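Local coordinates for protein CCMAN5 (Cellulosimicrobium cellulans, PDB 2XSG) that hydrolyses alpha-mannosidic bonds as a calcium-containing glycosyl hydrolase of family GH92, and enables mannose-6-phosphate modification of yeast-produced human lysosomal enzymes, at residues E106-P110 against G111-V115; L597-T601 against G602-L606; P368-Y371 against R372-Q376; V257-E260 against Q261-D265. All coordinates share one frame; numbering follows the deposited sequence.

Interaction 1 (E106-P110 against G111-V115); sequences EDAGP and GFYSV
Glu106 and Tyr113 meet through their ends because each sends CG opposite its own backbone N (chi1 -175° and 171°): the extended Glu106 chain rises off the face of the sheet, and its OE2 meets the edge of the tyrosine ring, which leans toward Glu106. Glu106 OE2 accepts from Tyr113 OH over 2.7 Å with its anti lone pair, the one directed away from OE1. OE2 is also hydrogen-bonded to Tyr52 and OE1 to His103, so both carboxylate oxygens are held. On the same face Ala108, the non-hydrogen-bonded partner of Tyr113, sets CB 3.5 Å from Tyr113 CD2. The other face of the ribbon carries Asp107, Phe112 and Ser114. With CG of Phe112 placed between its backbone N and carbonyl carbon (chi1 82°), the ring folds back over the preceding strand: Ala108 CA lies 4.1 Å from the ring centroid in a CH-pi contact, and Gly109 N sits over the same face. Asp107 OD2 comes to the ring edge, 3.6 Å from Phe112 CE2. With an alanine in place of Phe112, the Ala108-Gly109 peptide would probably lose its aromatic cover, opening a gap toward Arg279 and Arg283 of helix 275-290. Backbone bonds fix the register, with Asp107 N to Ser114 O at 2.8 Å and Phe112 N to Gly109 O at 2.9 Å. Gly111 has positive phi; a CB there would clash with Pro110 O. The type II turn from Gly109 to Phe112 closes a two-residue beta hairpin, which strand 112-121, by pairing with strand 133-140, joins to the N-terminal domain's large antiparallel sheet.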
loop_
_atom_site.group_PDB
_atom_site.type_symbol
_atom_site.label_atom_id
_atom_site.label_comp_id
_atom_site.label_asym_id
_atom_site.label_seq_id
_atom_site.Cartn_x
_atom_site.Cartn_y
_atom_site.Cartn_z
ATOM N N GLU A 106 6.859 -21.515 -13.937
ATOM C CA GLU A 106 6.025 -20.489 -13.322
ATOM C C GLU A 106 6.298 -19.212 -14.094
ATOM O O GLU A 106 7.457 -18.912 -14.398
ATOM C CB GLU A 106 6.411 -20.297 -11.848
ATOM C CG GLU A 106 5.535 -19.336 -11.057
ATOM C CD GLU A 106 6.127 -18.986 -9.694
ATOM O OE1 GLU A 106 7.348 -18.714 -9.631
ATOM O OE2 GLU A 106 5.371 -18.967 -8.681
ATOM N N ASP A 107 5.231 -18.463 -14.375
ATOM C CA ASP A 107 5.273 -17.242 -15.187
ATOM C C ASP A 107 4.128 -16.296 -14.764
ATOM O O ASP A 107 2.989 -16.721 -14.632
ATOM C CB ASP A 107 5.120 -17.635 -16.664
ATOM C CG ASP A 107 5.258 -16.464 -17.611
ATOM O OD1 ASP A 107 6.079 -15.550 -17.348
ATOM O OD2 ASP A 107 4.555 -16.476 -18.655
ATOM N N ALA A 108 4.440 -15.021 -14.541
ATOM C CA ALA A 108 3.433 -14.066 -14.146
ATOM C C ALA A 108 3.828 -12.653 -14.544
ATOM O O ALA A 108 4.990 -12.367 -14.816
ATOM C CB ALA A 108 3.139 -14.153 -12.598
ATOM N N GLY A 109 2.829 -11.784 -14.583
ATOM C CA GLY A 109 3.002 -10.379 -14.923
ATOM C C GLY A 109 1.638 -9.722 -14.834
ATOM O O GLY A 109 0.655 -10.397 -14.480
ATOM N N PRO A 110 1.560 -8.414 -15.155
ATOM C CA PRO A 110 0.332 -7.655 -14.915
ATOM C C PRO A 110 -0.945 -8.280 -15.498
ATOM O O PRO A 110 -1.119 -8.322 -16.706
ATOM C CB PRO A 110 0.652 -6.282 -15.539
ATOM C CG PRO A 110 2.098 -6.119 -15.276
ATOM C CD PRO A 110 2.668 -7.518 -15.547
ATOM N N GLY A 111 -1.808 -8.776 -14.610
ATOM C CA GLY A 111 -3.091 -9.359 -14.990
ATOM C C GLY A 111 -3.158 -10.875 -15.022
ATOM O O GLY A 111 -4.234 -11.447 -15.249
ATOM N N PHE A 112 -2.024 -11.540 -14.816
ATOM C CA PHE A 112 -1.966 -12.996 -14.992
ATOM C C PHE A 112 -0.985 -13.692 -14.077
ATOM O O PHE A 112 -0.008 -13.105 -13.649
ATOM C CB PHE A 112 -1.729 -13.379 -16.474
ATOM C CG PHE A 112 -0.282 -13.327 -16.923
ATOM C CD1 PHE A 112 0.312 -12.116 -17.262
ATOM C CD2 PHE A 112 0.457 -14.493 -17.055
ATOM C CE1 PHE A 112 1.634 -12.052 -17.698
ATOM C CE2 PHE A 112 1.790 -14.456 -17.484
ATOM C CZ PHE A 112 2.385 -13.218 -17.799
ATOM N N TYR A 113 -1.255 -14.962 -13.789
ATOM C CA TYR A 113 -0.265 -15.829 -13.159
ATOM C C TYR A 113 -0.418 -17.274 -13.672
ATOM O O TYR A 113 -1.537 -17.760 -13.843
ATOM C CB TYR A 113 -0.390 -15.758 -11.634
ATOM C CG TYR A 113 0.456 -16.773 -10.903
ATOM C CD1 TYR A 113 0.005 -18.090 -10.741
ATOM C CD2 TYR A 113 1.678 -16.423 -10.359
ATOM C CE1 TYR A 113 0.756 -19.027 -10.070
ATOM C CE2 TYR A 113 2.447 -17.357 -9.678
ATOM C CZ TYR A 113 1.976 -18.659 -9.538
ATOM O OH TYR A 113 2.733 -19.602 -8.889
ATOM N N SER A 114 0.702 -17.946 -13.935
ATOM C CA SER A 114 0.654 -19.325 -14.439
ATOM C C SER A 114 1.734 -20.180 -13.766
ATOM O O SER A 114 2.832 -19.680 -13.456
ATOM C CB SER A 114 0.775 -19.361 -15.975
ATOM O OG SER A 114 -0.022 -18.345 -16.605
ATOM N N VAL A 115 1.407 -21.455 -13.516
ATOM C CA VAL A 115 2.310 -22.395 -12.834
ATOM C C VAL A 115 1.954 -23.842 -13.197
ATOM O O VAL A 115 0.769 -24.191 -13.398
ATOM C CB VAL A 115 2.281 -22.216 -11.286
ATOM C CG1 VAL A 115 0.903 -22.597 -10.684
ATOM C CG2 VAL A 115 3.412 -23.021 -10.602
#

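Interaction 2 (L597-T601 against G602-L606); sequences LFNYT and GEPSL
Gly602, whose N lies 3.4 Å from Phe598 O at an angle too poor for a bond, turns the chain with a positive phi; a CB there would clash with Thr601 O. Glu603 follows, and its N donates to Phe598 O over 2.8 Å with an N-H...O angle of 152°, a bond reaching back five residues. Its side chain is tied to the first segment through water: Thr601 OG1 donates to the water (2.7 Å), which in turn donates to Glu603 OE1 (2.8 Å) while lying at the edge of the Phe598 ring, in its plane. The other oxygen, OE2, forms a salt bridge with Arg568. At Pro604 the contact is with an amide, Asn599 OD1 resting 3.3 Å from Pro604 CA, whereas Asn599 ND2 is satisfied by Gln688 and Val689. Leu606 then returns to the aromatic ring. The backbone puts Leu606 CB 3.8 Å from the Phe598 centroid, 20° off the normal; with CG opposite the carbonyl carbon (chi1 -67°), CD1 comes 3.7 Å from Phe598 CD2. Trp610 meets the same ring with its plane nearly parallel. The six-to-one backbone bond and the positive-phi glycine make a tight turn that leads directly into helix 604-616 of the catalytic domain.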
loop_
_atom_site.group_PDB
_atom_site.type_symbol
_atom_site.label_atom_id
_atom_site.label_comp_id
_atom_site.label_asym_id
_atom_site.label_seq_id
_atom_site.Cartn_x
_atom_site.Cartn_y
_atom_site.Cartn_z
ATOM N N LEU A 597 14.659 16.516 4.230
ATOM C CA LEU A 597 14.671 17.691 5.116
ATOM C C LEU A 597 15.937 18.544 5.046
ATOM O O LEU A 597 15.973 19.660 5.571
ATOM C CB LEU A 597 14.336 17.304 6.558
ATOM C CG LEU A 597 13.015 16.533 6.694
ATOM C CD1 LEU A 597 12.703 16.239 8.155
ATOM C CD2 LEU A 597 11.862 17.281 6.033
ATOM N N PHE A 598 16.973 18.022 4.398
ATOM C CA PHE A 598 18.184 18.799 4.171
ATOM C C PHE A 598 17.927 20.041 3.316
ATOM O O PHE A 598 18.655 21.033 3.444
ATOM C CB PHE A 598 19.293 17.929 3.571
ATOM C CG PHE A 598 19.856 16.921 4.525
ATOM C CD1 PHE A 598 19.558 15.561 4.374
ATOM C CD2 PHE A 598 20.691 17.318 5.569
ATOM C CE1 PHE A 598 20.108 14.601 5.234
ATOM C CE2 PHE A 598 21.243 16.372 6.438
ATOM C CZ PHE A 598 20.941 15.004 6.272
ATOM N N ASN A 599 16.887 19.987 2.470
ATOM C CA ASN A 599 16.416 21.145 1.709
ATOM C C ASN A 599 16.012 22.293 2.641
ATOM O O ASN A 599 16.114 23.460 2.286
ATOM C CB ASN A 599 15.188 20.777 0.862
ATOM C CG ASN A 599 15.522 19.929 -0.353
ATOM O OD1 ASN A 599 16.682 19.630 -0.634
ATOM N ND2 ASN A 599 14.483 19.525 -1.084
ATOM N N TYR A 600 15.539 21.945 3.830
ATOM C CA TYR A 600 15.084 22.931 4.809
ATOM C C TYR A 600 16.215 23.482 5.648
ATOM O O TYR A 600 16.075 24.554 6.232
ATOM C CB TYR A 600 14.043 22.326 5.746
ATOM C CG TYR A 600 12.715 21.963 5.103
ATOM C CD1 TYR A 600 12.573 20.778 4.364
ATOM C CD2 TYR A 600 11.592 22.778 5.260
ATOM C CE1 TYR A 600 11.350 20.422 3.791
ATOM C CE2 TYR A 600 10.346 22.416 4.687
ATOM C CZ TYR A 600 10.244 21.228 3.965
ATOM O OH TYR A 600 9.055 20.856 3.379
ATOM N N THR A 601 17.329 22.754 5.725
ATOM C CA THR A 601 18.479 23.223 6.494
ATOM C C THR A 601 19.545 23.852 5.620
ATOM O O THR A 601 20.687 23.998 6.062
ATOM C CB THR A 601 19.165 22.089 7.294
ATOM O OG1 THR A 601 19.555 21.035 6.400
ATOM C CG2 THR A 601 18.242 21.559 8.394
ATOM N N GLY A 602 19.176 24.207 4.389
ATOM C CA GLY A 602 20.083 24.877 3.442
ATOM C C GLY A 602 21.135 23.956 2.856
ATOM O O GLY A 602 22.187 24.404 2.381
ATOM N N GLU A 603 20.871 22.653 2.881
ATOM C CA GLU A 603 21.845 21.699 2.327
ATOM C C GLU A 603 21.179 20.747 1.336
ATOM O O GLU A 603 21.157 19.533 1.546
ATOM C CB GLU A 603 22.585 20.959 3.452
ATOM C CG GLU A 603 23.361 21.906 4.381
ATOM C CD GLU A 603 24.412 21.192 5.191
ATOM O OE1 GLU A 603 24.067 20.627 6.247
ATOM O OE2 GLU A 603 25.585 21.179 4.766
ATOM N N PRO A 604 20.600 21.306 0.256
ATOM C CA PRO A 604 19.842 20.463 -0.671
ATOM C C PRO A 604 20.705 19.357 -1.304
ATOM O O PRO A 604 20.181 18.281 -1.620
ATOM C CB PRO A 604 19.348 21.443 -1.744
ATOM C CG PRO A 604 19.660 22.808 -1.246
ATOM C CD PRO A 604 20.702 22.705 -0.209
ATOM N N SER A 605 22.012 19.592 -1.455
ATOM C CA SER A 605 22.894 18.543 -2.010
ATOM C C SER A 605 22.815 17.237 -1.201
ATOM O O SER A 605 22.877 16.154 -1.774
ATOM C CB SER A 605 24.346 19.040 -2.192
ATOM O OG SER A 605 25.044 19.215 -0.967
ATOM N N LEU A 606 22.635 17.344 0.119
ATOM C CA LEU A 606 22.569 16.163 0.980
ATOM C C LEU A 606 21.267 15.390 0.792
ATOM O O LEU A 606 21.249 14.167 0.889
ATOM C CB LEU A 606 22.780 16.527 2.460
ATOM C CG LEU A 606 24.175 17.039 2.890
ATOM C CD1 LEU A 606 24.140 17.401 4.355
ATOM C CD2 LEU A 606 25.296 16.012 2.614
HETATM O O HOH W 1 21.708 19.834 7.459
#

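Interaction 3 (P368-Y371 against R372-Q376); sequences PALY and RDMVQ
Tyr371 and Val375 carry the aromatic part of the contact, lying side by side and pointing the same way, one helical turn apart. Val375 CG2 stands over the centre of the ring, 4.1 Å from its centroid and 13° off the normal, which is the evidence for a CH-pi contact. An alanine at Tyr371 would probably leave that methyl without its ring face and Asp415, which is hydrogen-bonded to the phenol OH, without this partner. The aliphatic part is Leu370 with Met374: the sulfur chain is extended beyond CG, following chi1 of -68°, and brings CE to 3.6 Å from Leu370 CG. These pairs line neighbouring sides of one alpha-helix, 368-387 of the catalytic domain, with Tyr371 and Met374 both packed on Phe360 of the preceding helix 353-366. Among the backbone bonds, Arg372 N reaches Pro368 O at 2.8 Å and Met374 N reaches Leu370 O at 2.9 Å, in the i to i-4 pattern. The water-mediated part sits at Ala369, whose carbonyl O accepts from Asp373 N and also from a water at 2.7 Å. That water gives its second hydrogen to Asp373 OD1 at 2.8 Å, while Asp373 OD2 accepts from Thr346 N.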
loop_
_atom_site.group_PDB
_atom_site.type_symbol
_atom_site.label_atom_id
_atom_site.label_comp_id
_atom_site.label_asym_id
_atom_site.label_seq_id
_atom_site.Cartn_x
_atom_site.Cartn_y
_atom_site.Cartn_z
ATOM N N PRO A 368 -4.350 12.082 -11.455
ATOM C CA PRO A 368 -5.203 13.011 -10.687
ATOM C C PRO A 368 -6.670 12.559 -10.539
ATOM O O PRO A 368 -7.247 12.702 -9.445
ATOM C CB PRO A 368 -5.087 14.328 -11.478
ATOM C CG PRO A 368 -3.750 14.238 -12.151
ATOM C CD PRO A 368 -3.623 12.772 -12.537
ATOM N N ALA A 369 -7.249 11.999 -11.612
ATOM C CA ALA A 369 -8.657 11.552 -11.618
ATOM C C ALA A 369 -8.894 10.411 -10.639
ATOM O O ALA A 369 -9.916 10.375 -9.955
ATOM C CB ALA A 369 -9.081 11.109 -13.016
ATOM N N LEU A 370 -7.955 9.468 -10.588
ATOM C CA LEU A 370 -8.070 8.356 -9.651
ATOM C C LEU A 370 -7.985 8.883 -8.227
ATOM O O LEU A 370 -8.782 8.525 -7.366
ATOM C CB LEU A 370 -6.968 7.321 -9.904
ATOM C CG LEU A 370 -6.904 6.099 -8.980
ATOM C CD1 LEU A 370 -8.172 5.218 -9.146
ATOM C CD2 LEU A 370 -5.642 5.276 -9.253
ATOM N N TYR A 371 -7.010 9.750 -7.996
ATOM C CA TYR A 371 -6.813 10.382 -6.690
ATOM C C TYR A 371 -8.068 11.099 -6.245
ATOM O O TYR A 371 -8.476 10.948 -5.094
ATOM C CB TYR A 371 -5.651 11.366 -6.770
ATOM C CG TYR A 371 -5.483 12.342 -5.622
ATOM C CD1 TYR A 371 -5.968 13.641 -5.730
ATOM C CD2 TYR A 371 -4.753 12.002 -4.481
ATOM C CE1 TYR A 371 -5.785 14.570 -4.733
ATOM C CE2 TYR A 371 -4.569 12.929 -3.449
ATOM C CZ TYR A 371 -5.093 14.213 -3.589
ATOM O OH TYR A 371 -4.923 15.165 -2.613
ATOM N N ARG A 372 -8.672 11.878 -7.145
ATOM C CA ARG A 372 -9.908 12.566 -6.812
ATOM C C ARG A 372 -10.970 11.544 -6.363
ATOM O O ARG A 372 -11.617 11.736 -5.332
ATOM C CB ARG A 372 -10.425 13.440 -7.963
ATOM C CG ARG A 372 -11.627 14.311 -7.535
ATOM C CD ARG A 372 -12.340 15.096 -8.660
ATOM N NE ARG A 372 -13.224 16.101 -8.044
ATOM C CZ ARG A 372 -14.437 15.836 -7.555
ATOM N NH1 ARG A 372 -14.947 14.605 -7.635
ATOM N NH2 ARG A 372 -15.157 16.799 -6.987
ATOM N N ASP A 373 -11.129 10.448 -7.102
ATOM C CA ASP A 373 -12.166 9.470 -6.740
ATOM C C ASP A 373 -11.889 8.854 -5.367
ATOM O O ASP A 373 -12.803 8.632 -4.577
ATOM C CB ASP A 373 -12.322 8.377 -7.798
ATOM C CG ASP A 373 -13.196 8.808 -8.989
ATOM O OD1 ASP A 373 -13.615 9.986 -9.079
ATOM O OD2 ASP A 373 -13.449 7.938 -9.848
ATOM N N MET A 374 -10.614 8.585 -5.087
ATOM C CA MET A 374 -10.221 8.064 -3.793
ATOM C C MET A 374 -10.579 9.003 -2.635
ATOM O O MET A 374 -11.079 8.559 -1.601
ATOM C CB MET A 374 -8.729 7.759 -3.800
ATOM C CG MET A 374 -8.364 6.593 -4.704
ATOM S SD MET A 374 -6.587 6.311 -4.670
ATOM C CE MET A 374 -6.444 4.786 -5.611
ATOM N N VAL A 375 -10.308 10.299 -2.804
ATOM C CA VAL A 375 -10.596 11.267 -1.760
ATOM C C VAL A 375 -12.104 11.406 -1.579
ATOM O O VAL A 375 -12.592 11.444 -0.449
ATOM C CB VAL A 375 -9.938 12.644 -2.029
ATOM C CG1 VAL A 375 -10.324 13.637 -0.922
ATOM C CG2 VAL A 375 -8.380 12.487 -2.116
ATOM N N GLN A 376 -12.832 11.470 -2.693
ATOM C CA GLN A 376 -14.288 11.517 -2.652
ATOM C C GLN A 376 -14.830 10.296 -1.917
ATOM O O GLN A 376 -15.786 10.400 -1.140
ATOM C CB GLN A 376 -14.896 11.601 -4.057
ATOM C CG GLN A 376 -16.465 11.677 -4.080
ATOM C CD GLN A 376 -17.050 12.930 -3.426
ATOM O OE1 GLN A 376 -17.402 13.892 -4.113
ATOM N NE2 GLN A 376 -17.192 12.908 -2.093
HETATM O O HOH W 2 -12.141 11.595 -10.827
#

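Interaction 4 (V257-E260 against Q261-D265); sequences VSVE and QARID
Ser258 meets Gln261 as the N-cap of helix 259-270: its OG accepts from Gln261 N over 2.8 Å at an N-H...O angle of 162°. The hydroxyl gets there because OG lies between the serine's own backbone N and carbonyl carbon (chi1 73°), which turns it toward the first turn of the helix. Packing is close on this side. Ser258 OG comes within 3.3 Å of Gln261 CB, Val257 CG1 touches that same CB at 3.9 Å, and Ala262 N bonds to Ser258 O. Gln261 is buried, as is Asp265, one turn on; Gln261 NE2 donates to Asp265 OD1 over 3.0 Å, approaching from above the carboxylate plane, and Ser329 and Thr328 supply further hydrogen bonds to the two ends. Ala262 and Asp265 also press on Ser255 of strand 248-255, so this face of the helix lies against the N-terminal domain's sheet. The opposite character belongs to Glu260, which is exposed and reaches Arg263 along the outer surface, the two side chains crossing at about a right angle. A carboxylate so near the helix start is likely to be favoured by the helix dipole as well. Arg263, extended from CG to NE, spans from this solvent side back to the sheet, where NE forms a salt bridge with Glu186. Its guanidinium has Val259 CG1 over the centre of one face, 3.6 Å from CZ, while Glu260 OE1 makes a salt bridge with NH1 at 2.9 Å, only 2° out of the guanidinium plane.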
loop_
_atom_site.group_PDB
_atom_site.type_symbol
_atom_site.label_atom_id
_atom_site.label_comp_id
_atom_site.label_asym_id
_atom_site.label_seq_id
_atom_site.Cartn_x
_atom_site.Cartn_y
_atom_site.Cartn_z
ATOM N N VAL A 257 -21.834 -5.867 -2.779
ATOM C CA VAL A 257 -23.263 -5.536 -2.766
ATOM C C VAL A 257 -24.179 -6.763 -2.607
ATOM O O VAL A 257 -25.052 -6.785 -1.723
ATOM C CB VAL A 257 -23.643 -4.732 -4.031
ATOM C CG1 VAL A 257 -25.159 -4.599 -4.198
ATOM C CG2 VAL A 257 -22.969 -3.357 -4.000
ATOM N N SER A 258 -24.020 -7.756 -3.480
ATOM C CA SER A 258 -24.876 -8.943 -3.428
ATOM C C SER A 258 -24.406 -9.989 -4.387
ATOM O O SER A 258 -23.550 -9.725 -5.255
ATOM C CB SER A 258 -26.347 -8.595 -3.727
ATOM O OG SER A 258 -26.564 -8.296 -5.106
ATOM N N VAL A 259 -24.948 -11.192 -4.218
ATOM C CA VAL A 259 -24.667 -12.266 -5.146
ATOM C C VAL A 259 -25.186 -11.897 -6.538
ATOM O O VAL A 259 -24.482 -12.068 -7.536
ATOM C CB VAL A 259 -25.265 -13.607 -4.657
ATOM C CG1 VAL A 259 -25.608 -14.518 -5.848
ATOM C CG2 VAL A 259 -24.270 -14.304 -3.704
ATOM N N GLU A 260 -26.408 -11.370 -6.605
ATOM C CA GLU A 260 -26.971 -11.053 -7.888
ATOM C C GLU A 260 -26.218 -9.905 -8.550
ATOM O O GLU A 260 -26.002 -9.935 -9.766
ATOM C CB GLU A 260 -28.489 -10.806 -7.817
ATOM C CG GLU A 260 -29.160 -10.686 -9.215
ATOM C CD GLU A 260 -29.219 -11.998 -10.032
ATOM O OE1 GLU A 260 -29.372 -13.104 -9.459
ATOM O OE2 GLU A 260 -29.120 -11.913 -11.275
ATOM N N GLN A 261 -25.767 -8.932 -7.767
ATOM C CA GLN A 261 -24.900 -7.902 -8.328
ATOM C C GLN A 261 -23.595 -8.509 -8.891
ATOM O O GLN A 261 -23.142 -8.105 -9.961
ATOM C CB GLN A 261 -24.611 -6.785 -7.324
ATOM C CG GLN A 261 -23.834 -5.619 -7.932
ATOM C CD GLN A 261 -24.629 -4.893 -9.008
ATOM O OE1 GLN A 261 -25.638 -4.266 -8.714
ATOM N NE2 GLN A 261 -24.182 -4.987 -10.259
ATOM N N ALA A 262 -23.028 -9.498 -8.196
ATOM C CA ALA A 262 -21.826 -10.192 -8.683
ATOM C C ALA A 262 -22.075 -10.892 -10.039
ATOM O O ALA A 262 -21.233 -10.867 -10.919
ATOM C CB ALA A 262 -21.314 -11.183 -7.642
ATOM N N ARG A 263 -23.252 -11.502 -10.183
ATOM C CA ARG A 263 -23.684 -12.120 -11.445
ATOM C C ARG A 263 -23.786 -11.126 -12.598
ATOM O O ARG A 263 -23.321 -11.391 -13.709
ATOM C CB ARG A 263 -25.022 -12.827 -11.230
ATOM C CG ARG A 263 -24.891 -14.140 -10.472
ATOM C CD ARG A 263 -26.266 -14.605 -10.029
ATOM N NE ARG A 263 -26.220 -15.854 -9.280
ATOM C CZ ARG A 263 -27.209 -16.316 -8.516
ATOM N NH1 ARG A 263 -28.332 -15.610 -8.370
ATOM N NH2 ARG A 263 -27.068 -17.488 -7.885
ATOM N N ILE A 264 -24.406 -9.983 -12.326
ATOM C CA ILE A 264 -24.483 -8.899 -13.297
ATOM C C ILE A 264 -23.071 -8.408 -13.653
ATOM O O ILE A 264 -22.724 -8.309 -14.834
ATOM C CB ILE A 264 -25.328 -7.756 -12.754
ATOM C CG1 ILE A 264 -26.798 -8.193 -12.684
ATOM C CG2 ILE A 264 -25.129 -6.454 -13.589
ATOM C CD1 ILE A 264 -27.640 -7.301 -11.792
ATOM N N ASP A 265 -22.261 -8.130 -12.632
ATOM C CA ASP A 265 -20.877 -7.700 -12.842
ATOM C C ASP A 265 -20.145 -8.679 -13.741
ATOM O O ASP A 265 -19.382 -8.271 -14.614
ATOM C CB ASP A 265 -20.125 -7.579 -11.508
ATOM C CG ASP A 265 -20.656 -6.454 -10.621
ATOM O OD1 ASP A 265 -21.339 -5.523 -11.130
ATOM O OD2 ASP A 265 -20.398 -6.505 -9.396
#

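Overall arrangement
From the N terminus the contacts come in the order 1, 4, 3, 2, and they run in series: none nests in or crosses another. Each joins segments that adjoin in sequence, so what it closes is a single turn. Interaction 1 closes a hairpin in the N-terminal domain's sheet; interaction 4 caps the helix that follows the sheet's strand 248-255. Interaction 3 lies within a helix of the catalytic domain, and interaction 2 turns into another helix there. No two touch: even the closest pairs, 1 with 3 and 1 with 4, keep their nearest atoms about 15 Å apart, and interactions 2 and 4 occupy opposite sides of the chain's centre.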